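Local atomic coordinates of putative uncharacterized protein (PDB entry 3M3I), a protein that is of unknown function but belongs to the DUF985 family of the cupin superfamily and has a fold of antiparallel beta-sheets, with two chains in its assembly. Residues L28-H33 / Y64-P69; D50-N55 / V178-D183; S73-L78 / E203-Q208. One frame throughout, in Å; residues are numbered along the deposited sequence.

Interaction 1 (L28-H33 / Y64-P69)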
ATOM      1  N   LEU A  28     -10.287 -13.288   3.514  1.00 68.68           N
ATOM      2  CA  LEU A  28      -9.086 -12.999   2.723  1.00 67.93           C
ATOM      3  C   LEU A  28      -8.202 -14.230   2.552  1.00 67.38           C
ATOM      4  O   LEU A  28      -7.105 -14.137   2.014  1.00 67.14           O
ATOM      5  CB  LEU A  28      -8.295 -11.845   3.350  1.00 66.54           C
ATOM      6  CG  LEU A  28      -9.058 -10.517   3.458  1.00 67.54           C
ATOM      7  CD1 LEU A  28      -8.268  -9.531   4.282  1.00 66.19           C
ATOM      8  CD2 LEU A  28      -9.370  -9.954   2.091  1.00 69.76           C
ATOM      9  N   GLN A  29      -8.687 -15.380   3.015  1.00 67.73           N
ATOM     10  CA  GLN A  29      -8.020 -16.660   2.812  1.00 68.00           C
ATOM     11  C   GLN A  29      -6.558 -16.604   3.290  1.00 66.79           C
ATOM     12  O   GLN A  29      -5.641 -17.126   2.679  1.00 67.42           O
ATOM     13  CB  GLN A  29      -8.204 -17.092   1.346  1.00 69.72           C
ATOM     14  CG  GLN A  29      -9.705 -17.353   1.020  1.00 71.58           C
ATOM     15  CD  GLN A  29     -10.109 -17.153  -0.453  1.00 73.62           C
ATOM     16  OE1 GLN A  29      -9.467 -16.409  -1.228  1.00 73.67           O
ATOM     17  NE2 GLN A  29     -11.207 -17.802  -0.836  1.00 75.83           N
ATOM     18  N   LEU A  30      -6.363 -15.943   4.419  1.00 65.50           N
ATOM     19  CA  LEU A  30      -5.037 -15.793   4.999  1.00 64.80           C
ATOM     20  C   LEU A  30      -4.598 -17.136   5.574  1.00 65.64           C
ATOM     21  O   LEU A  30      -5.430 -17.915   6.057  1.00 66.24           O
ATOM     22  CB  LEU A  30      -5.039 -14.715   6.101  1.00 63.54           C
ATOM     23  CG  LEU A  30      -5.674 -13.345   5.782  1.00 63.18           C
ATOM     24  CD1 LEU A  30      -5.713 -12.458   7.013  1.00 62.29           C
ATOM     25  CD2 LEU A  30      -4.946 -12.643   4.653  1.00 63.63           C
ATOM     26  N   VAL A  31      -3.306 -17.413   5.494  1.00 66.30           N
ATOM     27  CA  VAL A  31      -2.698 -18.588   6.113  1.00 67.76           C
ATOM     28  C   VAL A  31      -1.511 -18.123   6.941  1.00 67.88           C
ATOM     29  O   VAL A  31      -1.154 -16.949   6.869  1.00 66.82           O
ATOM     30  CB  VAL A  31      -2.273 -19.632   5.069  1.00 69.75           C
ATOM     31  CG1 VAL A  31      -3.480 -20.030   4.231  1.00 69.88           C
ATOM     32  CG2 VAL A  31      -1.162 -19.094   4.173  1.00 70.44           C
ATOM     33  N   PRO A  32      -0.919 -19.023   7.762  1.00 69.62           N
ATOM     34  CA  PRO A  32       0.213 -18.630   8.602  1.00 70.41           C
ATOM     35  C   PRO A  32       1.457 -18.311   7.796  1.00 71.75           C
ATOM     36  O   PRO A  32       1.745 -18.975   6.808  1.00 73.33           O
ATOM     37  CB  PRO A  32       0.463 -19.877   9.460  1.00 72.94           C
ATOM     38  CG  PRO A  32      -0.848 -20.515   9.542  1.00 72.46           C
ATOM     39  CD  PRO A  32      -1.447 -20.330   8.177  1.00 71.19           C
ATOM     40  N   HIS A  33       2.181 -17.303   8.252  1.00 71.53           N
ATOM     41  CA  HIS A  33       3.423 -16.863   7.655  1.00 73.39           C
ATOM     42  C   HIS A  33       4.573 -17.348   8.542  1.00 76.48           C
ATOM     43  O   HIS A  33       4.428 -17.417   9.758  1.00 76.32           O
ATOM     44  CB  HIS A  33       3.408 -15.334   7.565  1.00 71.60           C
ATOM     45  CG  HIS A  33       4.437 -14.770   6.644  1.00 73.58           C
ATOM     46  ND1 HIS A  33       5.778 -14.753   6.952  1.00 76.65           N
ATOM     47  CD2 HIS A  33       4.323 -14.208   5.421  1.00 73.54           C
ATOM     48  CE1 HIS A  33       6.447 -14.205   5.956  1.00 78.43           C
ATOM     49  NE2 HIS A  33       5.586 -13.857   5.018  1.00 76.55           N
ATOM     50  N   TYR A  64      -1.654  -9.223   1.911  1.00 58.45           N
ATOM     51  CA  TYR A  64      -2.440  -8.883   3.073  1.00 59.50           C
ATOM     52  C   TYR A  64      -1.736  -9.493   4.287  1.00 60.69           C
ATOM     53  O   TYR A  64      -1.367 -10.648   4.262  1.00 60.64           O
ATOM     54  CB  TYR A  64      -3.818  -9.474   2.954  1.00 59.36           C
ATOM     55  CG  TYR A  64      -4.746  -8.815   1.956  1.00 58.97           C
ATOM     56  CD1 TYR A  64      -5.188  -7.507   2.136  1.00 59.71           C
ATOM     57  CD2 TYR A  64      -5.230  -9.518   0.871  1.00 58.50           C
ATOM     58  CE1 TYR A  64      -6.069  -6.922   1.243  1.00 59.88           C
ATOM     59  CE2 TYR A  64      -6.101  -8.940  -0.025  1.00 58.74           C
ATOM     60  CZ  TYR A  64      -6.524  -7.650   0.164  1.00 59.38           C
ATOM     61  OH  TYR A  64      -7.405  -7.086  -0.734  1.00 60.10           O
ATOM     62  N   PHE A  65      -1.532  -8.720   5.343  1.00 70.04           N
ATOM     63  CA  PHE A  65      -0.919  -9.244   6.552  1.00 69.82           C
ATOM     64  C   PHE A  65      -1.782  -8.952   7.770  1.00 70.30           C
ATOM     65  O   PHE A  65      -2.131  -7.806   8.007  1.00 70.07           O
ATOM     66  CB  PHE A  65       0.477  -8.653   6.746  1.00 68.73           C
ATOM     67  CG  PHE A  65       1.202  -9.233   7.909  1.00 68.68           C
ATOM     68  CD1 PHE A  65       1.823 -10.466   7.808  1.00 69.20           C
ATOM     69  CD2 PHE A  65       1.230  -8.575   9.119  1.00 68.48           C
ATOM     70  CE1 PHE A  65       2.483 -11.018   8.890  1.00 69.51           C
ATOM     71  CE2 PHE A  65       1.893  -9.119  10.207  1.00 68.73           C
ATOM     72  CZ  PHE A  65       2.514 -10.348  10.090  1.00 69.26           C
ATOM     73  N   LEU A  66      -2.114  -9.988   8.539  1.00 71.37           N
ATOM     74  CA  LEU A  66      -2.859  -9.824   9.799  1.00 72.30           C
ATOM     75  C   LEU A  66      -2.020 -10.334  10.973  1.00 72.56           C
ATOM     76  O   LEU A  66      -1.313 -11.334  10.870  1.00 72.84           O
ATOM     77  CB  LEU A  66      -4.231 -10.506   9.716  1.00 74.10           C
ATOM     78  CG  LEU A  66      -5.183 -10.515  10.927  1.00 75.79           C
ATOM     79  CD1 LEU A  66      -6.658 -10.672  10.504  1.00 77.38           C
ATOM     80  CD2 LEU A  66      -4.812 -11.619  11.909  1.00 77.17           C
ATOM     81  N   CYS A  67      -2.110  -9.619  12.088  1.00 72.74           N
ATOM     82  CA  CYS A  67      -1.305  -9.854  13.287  1.00 73.10           C
ATOM     83  C   CYS A  67      -2.272  -9.935  14.477  1.00 75.08           C
ATOM     84  O   CYS A  67      -3.263  -9.227  14.503  1.00 75.51           O
ATOM     85  CB  CYS A  67      -0.342  -8.685  13.447  1.00 71.58           C
ATOM     86  SG  CYS A  67       1.093  -8.884  14.530  1.00 71.53           S
ATOM     87  N   THR A  68      -1.988 -10.813  15.435  1.00 76.62           N
ATOM     88  CA  THR A  68      -2.793 -10.964  16.651  1.00 79.03           C
ATOM     89  C   THR A  68      -1.863 -10.919  17.865  1.00 79.57           C
ATOM     90  O   THR A  68      -0.653 -10.984  17.706  1.00 78.24           O
ATOM     91  CB  THR A  68      -3.575 -12.297  16.648  1.00 81.52           C
ATOM     92  OG1 THR A  68      -2.693 -13.368  16.289  1.00 81.56           O
ATOM     93  CG2 THR A  68      -4.728 -12.261  15.655  1.00 81.59           C
ATOM     94  N   PRO A  69      -2.421 -10.795  19.084  1.00 81.79           N
ATOM     95  CA  PRO A  69      -1.552 -10.867  20.271  1.00 82.78           C
ATOM     96  C   PRO A  69      -0.891 -12.241  20.473  1.00 84.17           C
ATOM     97  O   PRO A  69       0.222 -12.313  20.987  1.00 84.01           O
ATOM     98  CB  PRO A  69      -2.500 -10.531  21.425  1.00 85.43           C
ATOM     99  CG  PRO A  69      -3.652  -9.833  20.795  1.00 84.96           C
ATOM    100  CD  PRO A  69      -3.801 -10.430  19.443  1.00 83.56           C
TER
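Leu28 and Leu30 close over Tyr64 and Leu66 in an entirely apolar contact, with no hydrogen bond passing between 28-33 and 64-69. Tyr64 can be followed outward from the backbone. Tyr64 CB meets Leu30 CD2 at 3.8 Å, and the same methyl also lies 4.1 Å from Tyr64 O, so one branch of Leu30 fits against the root of the tyrosine. With CG anti to the carbonyl carbon (chi1 -73°), the ring is carried on toward Leu28. There Tyr64 CE2 lies 4.0 Å from Leu28 CD2, and Tyr64 CZ is almost as near to that methyl. The approach is over a ring face: Leu28 CD2 sits 4.2 Å from the centroid of the Tyr64 ring, 19° off the normal and displaced toward the rim, a CH-pi contact. Tyr64 also packs on Gln147 of the second subunit, which places this ring close to the dimer interface.

The two leucines come off the end of helix 21-27, which is terminated by a Schellman motif. Gln29, at positive phi, is its C-prime residue, and the backbone N atoms of Gln29 and Leu30 turn back to carbonyls of the helix. The chain then enters strand 31-32 at the margin of the antiparallel sheet of this cupin-family domain. Strand 38-44 pairs with both 31-32 and 56-67 and so links the two segments.

The other branch of Leu30 goes to Leu66. Leu30 CD1 approaches Leu66 CB at 3.6 Å and Leu66 CD1 at 4.0 Å, the two side chains crossing at about a right angle. Leu66 also packs on Tyr38 and Tyr171.

Interaction 2 (D50-N55 / V178-D183)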
ATOM      1  N   ASP A  50      16.323  -5.309 -11.188  1.00 65.33           N
ATOM      2  CA  ASP A  50      17.450  -5.666 -10.338  1.00 66.02           C
ATOM      3  C   ASP A  50      17.274  -5.036  -8.953  1.00 64.77           C
ATOM      4  O   ASP A  50      17.033  -3.820  -8.823  1.00 63.47           O
ATOM      5  CB  ASP A  50      18.770  -5.182 -10.957  1.00 66.63           C
ATOM      6  CG  ASP A  50      19.232  -6.043 -12.149  1.00 69.03           C
ATOM      7  OD1 ASP A  50      19.058  -7.288 -12.140  1.00 71.08           O
ATOM      8  OD2 ASP A  50      19.814  -5.472 -13.087  1.00 69.50           O
ATOM      9  N   ASN A  51      17.385  -5.855  -7.915  1.00 65.83           N
ATOM     10  CA  ASN A  51      17.251  -5.361  -6.551  1.00 65.47           C
ATOM     11  C   ASN A  51      18.554  -4.715  -6.006  1.00 66.02           C
ATOM     12  O   ASN A  51      19.526  -4.532  -6.732  1.00 66.31           O
ATOM     13  CB  ASN A  51      16.757  -6.497  -5.638  1.00 67.01           C
ATOM     14  CG  ASN A  51      17.800  -7.543  -5.433  1.00 69.51           C
ATOM     15  OD1 ASN A  51      18.885  -7.451  -6.018  1.00 69.99           O
ATOM     16  ND2 ASN A  51      17.509  -8.542  -4.600  1.00 71.64           N
ATOM     17  N   GLU A  52      18.574  -4.374  -4.722  1.00 66.14           N
ATOM     18  CA  GLU A  52      19.745  -3.738  -4.114  1.00 68.48           C
ATOM     19  C   GLU A  52      21.018  -4.588  -4.180  1.00 68.85           C
ATOM     20  O   GLU A  52      22.104  -4.051  -4.041  1.00 70.84           O
ATOM     21  CB  GLU A  52      19.467  -3.375  -2.644  1.00 70.09           C
ATOM     22  CG  GLU A  52      18.439  -2.248  -2.435  1.00 70.84           C
ATOM     23  CD  GLU A  52      16.982  -2.704  -2.487  1.00 68.62           C
ATOM     24  OE1 GLU A  52      16.702  -3.844  -2.948  1.00 66.38           O
ATOM     25  OE2 GLU A  52      16.114  -1.907  -2.072  1.00 69.49           O
ATOM     26  N   GLU A  53      20.882  -5.904  -4.370  1.00 67.36           N
ATOM     27  CA  GLU A  53      22.030  -6.834  -4.355  1.00 68.08           C
ATOM     28  C   GLU A  53      22.348  -7.442  -5.722  1.00 67.17           C
ATOM     29  O   GLU A  53      23.152  -8.356  -5.809  1.00 67.76           O
ATOM     30  CB  GLU A  53      21.785  -7.967  -3.344  1.00 68.22           C
ATOM     31  CG  GLU A  53      21.882  -7.557  -1.874  1.00 70.24           C
ATOM     32  CD  GLU A  53      21.241  -8.588  -0.911  1.00 70.37           C
ATOM     33  OE1 GLU A  53      20.311  -9.339  -1.335  1.00 68.45           O
ATOM     34  OE2 GLU A  53      21.671  -8.635   0.272  1.00 72.85           O
ATOM     35  N   GLY A  54      21.722  -6.944  -6.781  1.00 66.23           N
ATOM     36  CA  GLY A  54      22.023  -7.402  -8.132  1.00 66.05           C
ATOM     37  C   GLY A  54      21.031  -8.392  -8.732  1.00 64.90           C
ATOM     38  O   GLY A  54      21.035  -8.611  -9.945  1.00 65.18           O
ATOM     39  N   ASN A  55      20.167  -8.966  -7.895  1.00 64.04           N
ATOM     40  CA  ASN A  55      19.309 -10.077  -8.290  1.00 63.47           C
ATOM     41  C   ASN A  55      18.007  -9.662  -8.977  1.00 62.65           C
ATOM     42  O   ASN A  55      17.419  -8.637  -8.645  1.00 62.13           O
ATOM     43  CB  ASN A  55      18.967 -10.902  -7.054  1.00 63.35           C
ATOM     44  CG  ASN A  55      20.205 -11.395  -6.314  1.00 64.76           C
ATOM     45  OD1 ASN A  55      21.177 -11.827  -6.929  1.00 65.78           O
ATOM     46  ND2 ASN A  55      20.156 -11.354  -4.991  1.00 65.22           N
ATOM     47  N   VAL A 178       6.385  -5.013  -0.801  1.00 60.41           N
ATOM     48  CA  VAL A 178       7.843  -5.025  -0.846  1.00 59.77           C
ATOM     49  C   VAL A 178       8.281  -4.663  -2.257  1.00 60.00           C
ATOM     50  O   VAL A 178       7.763  -5.215  -3.215  1.00 60.45           O
ATOM     51  CB  VAL A 178       8.428  -6.390  -0.430  1.00 59.40           C
ATOM     52  CG1 VAL A 178       9.936  -6.277  -0.242  1.00 58.92           C
ATOM     53  CG2 VAL A 178       7.769  -6.892   0.841  1.00 59.43           C
ATOM     54  N   SER A 179       9.187  -3.692  -2.374  1.00 59.92           N
ATOM     55  CA  SER A 179       9.696  -3.230  -3.679  1.00 60.29           C
ATOM     56  C   SER A 179      11.128  -2.699  -3.602  1.00 60.18           C
ATOM     57  O   SER A 179      11.403  -1.757  -2.844  1.00 60.28           O
ATOM     58  CB  SER A 179       8.814  -2.136  -4.266  1.00 61.03           C
ATOM     59  OG  SER A 179       9.419  -1.568  -5.419  1.00 61.50           O
ATOM     60  N   PRO A 180      12.045  -3.289  -4.400  1.00 60.20           N
ATOM     61  CA  PRO A 180      11.834  -4.421  -5.299  1.00 60.29           C
ATOM     62  C   PRO A 180      11.337  -5.681  -4.564  1.00 59.90           C
ATOM     63  O   PRO A 180      11.542  -5.821  -3.366  1.00 59.45           O
ATOM     64  CB  PRO A 180      13.223  -4.624  -5.928  1.00 60.46           C
ATOM     65  CG  PRO A 180      13.849  -3.302  -5.864  1.00 60.79           C
ATOM     66  CD  PRO A 180      13.405  -2.732  -4.559  1.00 60.46           C
ATOM     67  N   GLY A 181      10.698  -6.586  -5.300  1.00 60.27           N
ATOM     68  CA  GLY A 181       9.764  -7.561  -4.733  1.00 60.33           C
ATOM     69  C   GLY A 181      10.310  -8.562  -3.735  1.00 59.92           C
ATOM     70  O   GLY A 181      11.522  -8.789  -3.647  1.00 59.66           O
ATOM     71  N   PHE A 182       9.394  -9.174  -2.992  1.00 60.05           N
ATOM     72  CA  PHE A 182       9.739 -10.207  -2.029  1.00 59.89           C
ATOM     73  C   PHE A 182      10.157 -11.535  -2.706  1.00 60.42           C
ATOM     74  O   PHE A 182       9.596 -11.954  -3.726  1.00 61.16           O
ATOM     75  CB  PHE A 182       8.552 -10.433  -1.071  1.00 60.14           C
ATOM     76  CG  PHE A 182       8.828 -11.435   0.001  1.00 60.12           C
ATOM     77  CD1 PHE A 182       9.403 -11.055   1.189  1.00 59.55           C
ATOM     78  CD2 PHE A 182       8.519 -12.758  -0.179  1.00 60.87           C
ATOM     79  CE1 PHE A 182       9.666 -11.979   2.170  1.00 59.67           C
ATOM     80  CE2 PHE A 182       8.787 -13.675   0.801  1.00 61.02           C
ATOM     81  CZ  PHE A 182       9.363 -13.280   1.969  1.00 60.39           C
ATOM     82  N   ASP A 183      11.156 -12.180  -2.109  1.00 60.21           N
ATOM     83  CA  ASP A 183      11.636 -13.479  -2.536  1.00 60.84           C
ATOM     84  C   ASP A 183      12.211 -14.110  -1.281  1.00 60.69           C
ATOM     85  O   ASP A 183      13.000 -13.484  -0.578  1.00 60.09           O
ATOM     86  CB  ASP A 183      12.696 -13.332  -3.642  1.00 60.96           C
ATOM     87  CG  ASP A 183      13.094 -14.674  -4.282  1.00 61.88           C
ATOM     88  OD1 ASP A 183      12.924 -14.828  -5.506  1.00 62.53           O
ATOM     89  OD2 ASP A 183      13.597 -15.582  -3.570  1.00 62.11           O
TER
HETATM   90  O   HOH W   1      14.301  -7.657  -3.548  1.00 42.76           O
HETATM   91  O   HOH W   2      13.645  -0.880  -1.674  1.00 49.03           O
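Pro180, preceded by a cis peptide bond, presents its ring to Asn51 and Glu52. Pro180 CB lies 4.0 Å from Asn51 CB. Pro180 CD faces the Glu52 carboxylate, 3.8 Å from both OE1 and OE2, because the glutamate chain bends at chi2 (83°) and folds its end back over the proline. The two oxygens then diverge: Glu52 OE1 is hydrogen-bonded to Ser80 OG, whereas Glu52 OE2 is joined to Ser179 O by a water that donates 2.7 Å bonds to each.

Asn51 turns its amide the other way. Its CG stands between the backbone N and the carbonyl carbon (chi1 70°), which brings OD1 over its own loop. There Asn55 N (2.7 Å) and Glu53 N (3.0 Å) donate to Asn51 OD1 in two bent bonds, from opposite faces of the amide plane, that help hold its rotation. His47 of the second subunit packs on Glu52 and Pro180.

The bond from Glu53 N makes an Asx turn, set within a type I turn from Asn51 to Gly54. Gly54, at positive phi, and the Asn51 N to Asn55 O bond complete the pattern of a beta-hairpin with a G1 bulge, joining strands 48-50 and 56-67.

Interaction 3 (S73-L78 / E203-Q208)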
ATOM      1  N   SER A  73       4.593 -11.039  14.456  1.00 71.39           N
ATOM      2  CA  SER A  73       5.611 -11.303  13.435  1.00 70.57           C
ATOM      3  C   SER A  73       6.961 -11.159  14.120  1.00 70.55           C
ATOM      4  O   SER A  73       7.255 -10.119  14.670  1.00 69.92           O
ATOM      5  CB  SER A  73       5.466 -10.318  12.273  1.00 69.06           C
ATOM      6  OG  SER A  73       6.679 -10.097  11.561  1.00 68.35           O
ATOM      7  N   HIS A  74       7.781 -12.201  14.109  1.00 71.50           N
ATOM      8  CA  HIS A  74       9.036 -12.192  14.864  1.00 71.90           C
ATOM      9  C   HIS A  74      10.134 -11.540  14.062  1.00 70.67           C
ATOM     10  O   HIS A  74      10.027 -11.421  12.849  1.00 69.92           O
ATOM     11  CB  HIS A  74       9.441 -13.610  15.248  1.00 73.96           C
ATOM     12  CG  HIS A  74       8.495 -14.264  16.203  1.00 75.84           C
ATOM     13  ND1 HIS A  74       7.345 -14.895  15.791  1.00 76.66           N
ATOM     14  CD2 HIS A  74       8.522 -14.369  17.551  1.00 77.39           C
ATOM     15  CE1 HIS A  74       6.705 -15.369  16.843  1.00 78.72           C
ATOM     16  NE2 HIS A  74       7.397 -15.057  17.925  1.00 79.22           N
ATOM     17  N   LEU A  75      11.187 -11.124  14.750  1.00 70.78           N
ATOM     18  CA  LEU A  75      12.276 -10.381  14.123  1.00 69.97           C
ATOM     19  C   LEU A  75      12.850 -11.069  12.874  1.00 70.19           C
ATOM     20  O   LEU A  75      13.337 -12.201  12.922  1.00 71.47           O
ATOM     21  CB  LEU A  75      13.381 -10.080  15.146  1.00 70.59           C
ATOM     22  CG  LEU A  75      12.975  -9.175  16.328  1.00 70.57           C
ATOM     23  CD1 LEU A  75      14.169  -8.768  17.174  1.00 71.26           C
ATOM     24  CD2 LEU A  75      12.254  -7.924  15.849  1.00 69.35           C
ATOM     25  N   HIS A  76      12.753 -10.377  11.748  1.00 69.27           N
ATOM     26  CA  HIS A  76      13.279 -10.863  10.480  1.00 69.67           C
ATOM     27  C   HIS A  76      13.893  -9.705   9.683  1.00 69.18           C
ATOM     28  O   HIS A  76      13.807  -8.535  10.083  1.00 68.53           O
ATOM     29  CB  HIS A  76      12.163 -11.526   9.677  1.00 69.74           C
ATOM     30  CG  HIS A  76      11.052 -10.596   9.313  1.00 68.64           C
ATOM     31  ND1 HIS A  76      10.112 -10.168  10.225  1.00 68.16           N
ATOM     32  CD2 HIS A  76      10.740  -9.994   8.142  1.00 68.25           C
ATOM     33  CE1 HIS A  76       9.261  -9.355   9.628  1.00 67.47           C
ATOM     34  NE2 HIS A  76       9.622  -9.229   8.364  1.00 67.51           N
ATOM     35  N   ARG A  77      14.512 -10.022   8.561  1.00 69.87           N
ATOM     36  CA  ARG A  77      15.158  -9.002   7.769  1.00 70.00           C
ATOM     37  C   ARG A  77      14.947  -9.254   6.272  1.00 70.61           C
ATOM     38  O   ARG A  77      14.922 -10.402   5.823  1.00 71.39           O
ATOM     39  CB  ARG A  77      16.644  -8.928   8.123  1.00 70.95           C
ATOM     40  CG  ARG A  77      17.441  -7.900   7.335  1.00 71.66           C
ATOM     41  CD  ARG A  77      18.870  -8.337   7.197  1.00 73.19           C
ATOM     42  NE  ARG A  77      19.658  -8.039   8.382  1.00 73.35           N
ATOM     43  CZ  ARG A  77      20.676  -8.768   8.827  1.00 74.47           C
ATOM     44  NH1 ARG A  77      21.041  -9.892   8.226  1.00 75.62           N
ATOM     45  NH2 ARG A  77      21.328  -8.371   9.904  1.00 74.70           N
ATOM     46  N   LEU A  78      14.775  -8.164   5.526  1.00 70.57           N
ATOM     47  CA  LEU A  78      14.603  -8.205   4.083  1.00 71.47           C
ATOM     48  C   LEU A  78      15.798  -7.486   3.490  1.00 72.86           C
ATOM     49  O   LEU A  78      16.686  -7.067   4.212  1.00 73.01           O
ATOM     50  CB  LEU A  78      13.291  -7.522   3.676  1.00 70.78           C
ATOM     51  CG  LEU A  78      11.991  -8.166   4.175  1.00 69.72           C
ATOM     52  CD1 LEU A  78      10.802  -7.232   4.040  1.00 69.10           C
ATOM     53  CD2 LEU A  78      11.697  -9.470   3.445  1.00 70.48           C
ATOM     54  N   GLU A 203      18.316  -5.879  24.164  1.00 70.83           N
ATOM     55  CA  GLU A 203      17.860  -7.115  24.805  1.00 70.82           C
ATOM     56  C   GLU A 203      16.343  -7.216  24.945  1.00 70.13           C
ATOM     57  O   GLU A 203      15.764  -8.253  24.645  1.00 69.38           O
ATOM     58  CB  GLU A 203      18.530  -7.340  26.168  1.00 72.63           C
ATOM     59  CG  GLU A 203      18.077  -8.653  26.879  1.00 72.85           C
ATOM     60  CD  GLU A 203      18.992  -9.104  28.040  1.00 74.71           C
ATOM     61  OE1 GLU A 203      19.989  -8.418  28.338  1.00 75.91           O
ATOM     62  OE2 GLU A 203      18.720 -10.160  28.667  1.00 75.16           O
ATOM     63  N   ALA A 204      15.706  -6.137  25.396  1.00 70.60           N
ATOM     64  CA  ALA A 204      14.261  -6.132  25.646  1.00 70.31           C
ATOM     65  C   ALA A 204      13.438  -6.434  24.384  1.00 68.72           C
ATOM     66  O   ALA A 204      12.566  -7.304  24.408  1.00 68.40           O
ATOM     67  CB  ALA A 204      13.839  -4.817  26.255  1.00 71.27           C
ATOM     68  N   VAL A 205      13.705  -5.726  23.291  1.00 67.93           N
ATOM     69  CA  VAL A 205      13.016  -6.009  22.022  1.00 66.54           C
ATOM     70  C   VAL A 205      13.400  -7.409  21.523  1.00 65.91           C
ATOM     71  O   VAL A 205      12.557  -8.134  20.995  1.00 65.27           O
ATOM     72  CB  VAL A 205      13.299  -4.932  20.923  1.00 65.98           C
ATOM     73  CG1 VAL A 205      14.778  -4.685  20.764  1.00 66.36           C
ATOM     74  CG2 VAL A 205      12.707  -5.350  19.571  1.00 64.66           C
ATOM     75  N   ILE A 206      14.658  -7.804  21.726  1.00 66.34           N
ATOM     76  CA  ILE A 206      15.107  -9.117  21.267  1.00 65.97           C
ATOM     77  C   ILE A 206      14.324 -10.235  21.975  1.00 66.37           C
ATOM     78  O   ILE A 206      13.725 -11.077  21.307  1.00 65.78           O
ATOM     79  CB  ILE A 206      16.617  -9.315  21.439  1.00 66.67           C
ATOM     80  CG1 ILE A 206      17.382  -8.435  20.448  1.00 66.28           C
ATOM     81  CG2 ILE A 206      17.006 -10.781  21.212  1.00 66.66           C
ATOM     82  CD1 ILE A 206      18.862  -8.299  20.784  1.00 67.41           C
ATOM     83  N   LYS A 207      14.313 -10.221  23.305  1.00 67.54           N
ATOM     84  CA  LYS A 207      13.578 -11.224  24.079  1.00 68.20           C
ATOM     85  C   LYS A 207      12.056 -11.154  23.916  1.00 67.87           C
ATOM     86  O   LYS A 207      11.378 -12.142  24.114  1.00 68.24           O
ATOM     87  CB  LYS A 207      13.965 -11.158  25.567  1.00 69.72           C
ATOM     88  CG  LYS A 207      15.315 -11.843  25.853  1.00 70.45           C
ATOM     89  CD  LYS A 207      15.725 -11.740  27.300  1.00 72.12           C
ATOM     90  CE  LYS A 207      16.990 -12.566  27.557  1.00 73.04           C
ATOM     91  NZ  LYS A 207      17.238 -12.816  29.017  1.00 74.88           N
ATOM     92  N   GLN A 208      11.530  -9.985  23.557  1.00 67.40           N
ATOM     93  CA  GLN A 208      10.102  -9.801  23.301  1.00 67.21           C
ATOM     94  C   GLN A 208       9.740 -10.283  21.906  1.00 66.12           C
ATOM     95  O   GLN A 208       8.748 -10.974  21.746  1.00 66.30           O
ATOM     96  CB  GLN A 208       9.713  -8.322  23.459  1.00 67.35           C
ATOM     97  CG  GLN A 208       8.229  -7.971  23.128  1.00 67.31           C
ATOM     98  CD  GLN A 208       7.924  -6.481  23.294  1.00 67.65           C
ATOM     99  OE1 GLN A 208       8.573  -5.780  24.087  1.00 68.38           O
ATOM    100  NE2 GLN A 208       6.941  -5.986  22.544  1.00 67.33           N
TER
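Leu75 makes every contact within 4.5 Å between 73-78 and helix 203-209, meeting Val205 and Ile206 where the chain turns a corner. Strand 73-74 leads up to that corner. In it Ser73 OG is hydrogen-bonded to Glu35 OE2, and His74 has its ring stacked on that of Tyr211, just beyond the helix, and its ND1 hydrogen-bonded to Glu35 O. The carbonyl of His74 is used within the segment: His76 ND1 donates to His74 O at 2.9 Å, with an N-H...O angle of 165°. The oxygen lies at the edge of the imidazole, only 8° out of the ring plane, and the donor in turn lies in the carbonyl plane. This nearly straight bond spans Leu75, bridging the corner between strands 73-74 and 76-77, and it helps to set the rotation of the His76 ring.

At the corner itself Leu75 points toward the helix, with CG anti to the carbonyl carbon and beside the backbone N (chi1 -63°), and a single methyl does the touching. Leu75 CD1 lies 4.2 Å from both Val205 O and Ile206 CA, so it rests largely on helix backbone. The same methyl, Leu75 CD1, reaches the side chain of Val205 at CG2, 4.4 Å away. The sheets of the cupin-family domain are thereby joined to the C-terminal helical part. Helix 192-198 adds to the same packing, with Leu195 against Leu75 and Met196 against Ile206.

Beyond the corner the chain runs on as strand 76-77, leading away from the helix. On the helix, Lys207 NZ and Glu203 OE2 form a salt bridge one turn apart, at 3.1 Å, weak as a hydrogen bond.

In the fold
The three contacts are spread through one compact subunit, their centres about 23 Å (1 and 2), about 18 Å (1 and 3) and about 22 Å (2 and 3) apart. Interactions 1 and 2 share the larger antiparallel sheet, in which strands 56-67 and 172-179 are neighbours, whereas interaction 3 sets the corner at Leu75, just before strand 76-77 of the smaller sheet, against helix 203-209. Along the chain interaction 1 closes before interaction 3 opens, and interaction 2 alternates with both. Interaction 3 touches the other two, through Phe65 CZ and Ser73 CB (3.7 Å) and through Phe182 CE1 and Leu78 CD2 (3.5 Å). Distant parts of the sequence are thus interlocked, and interactions 1 and 2 also reach the second subunit.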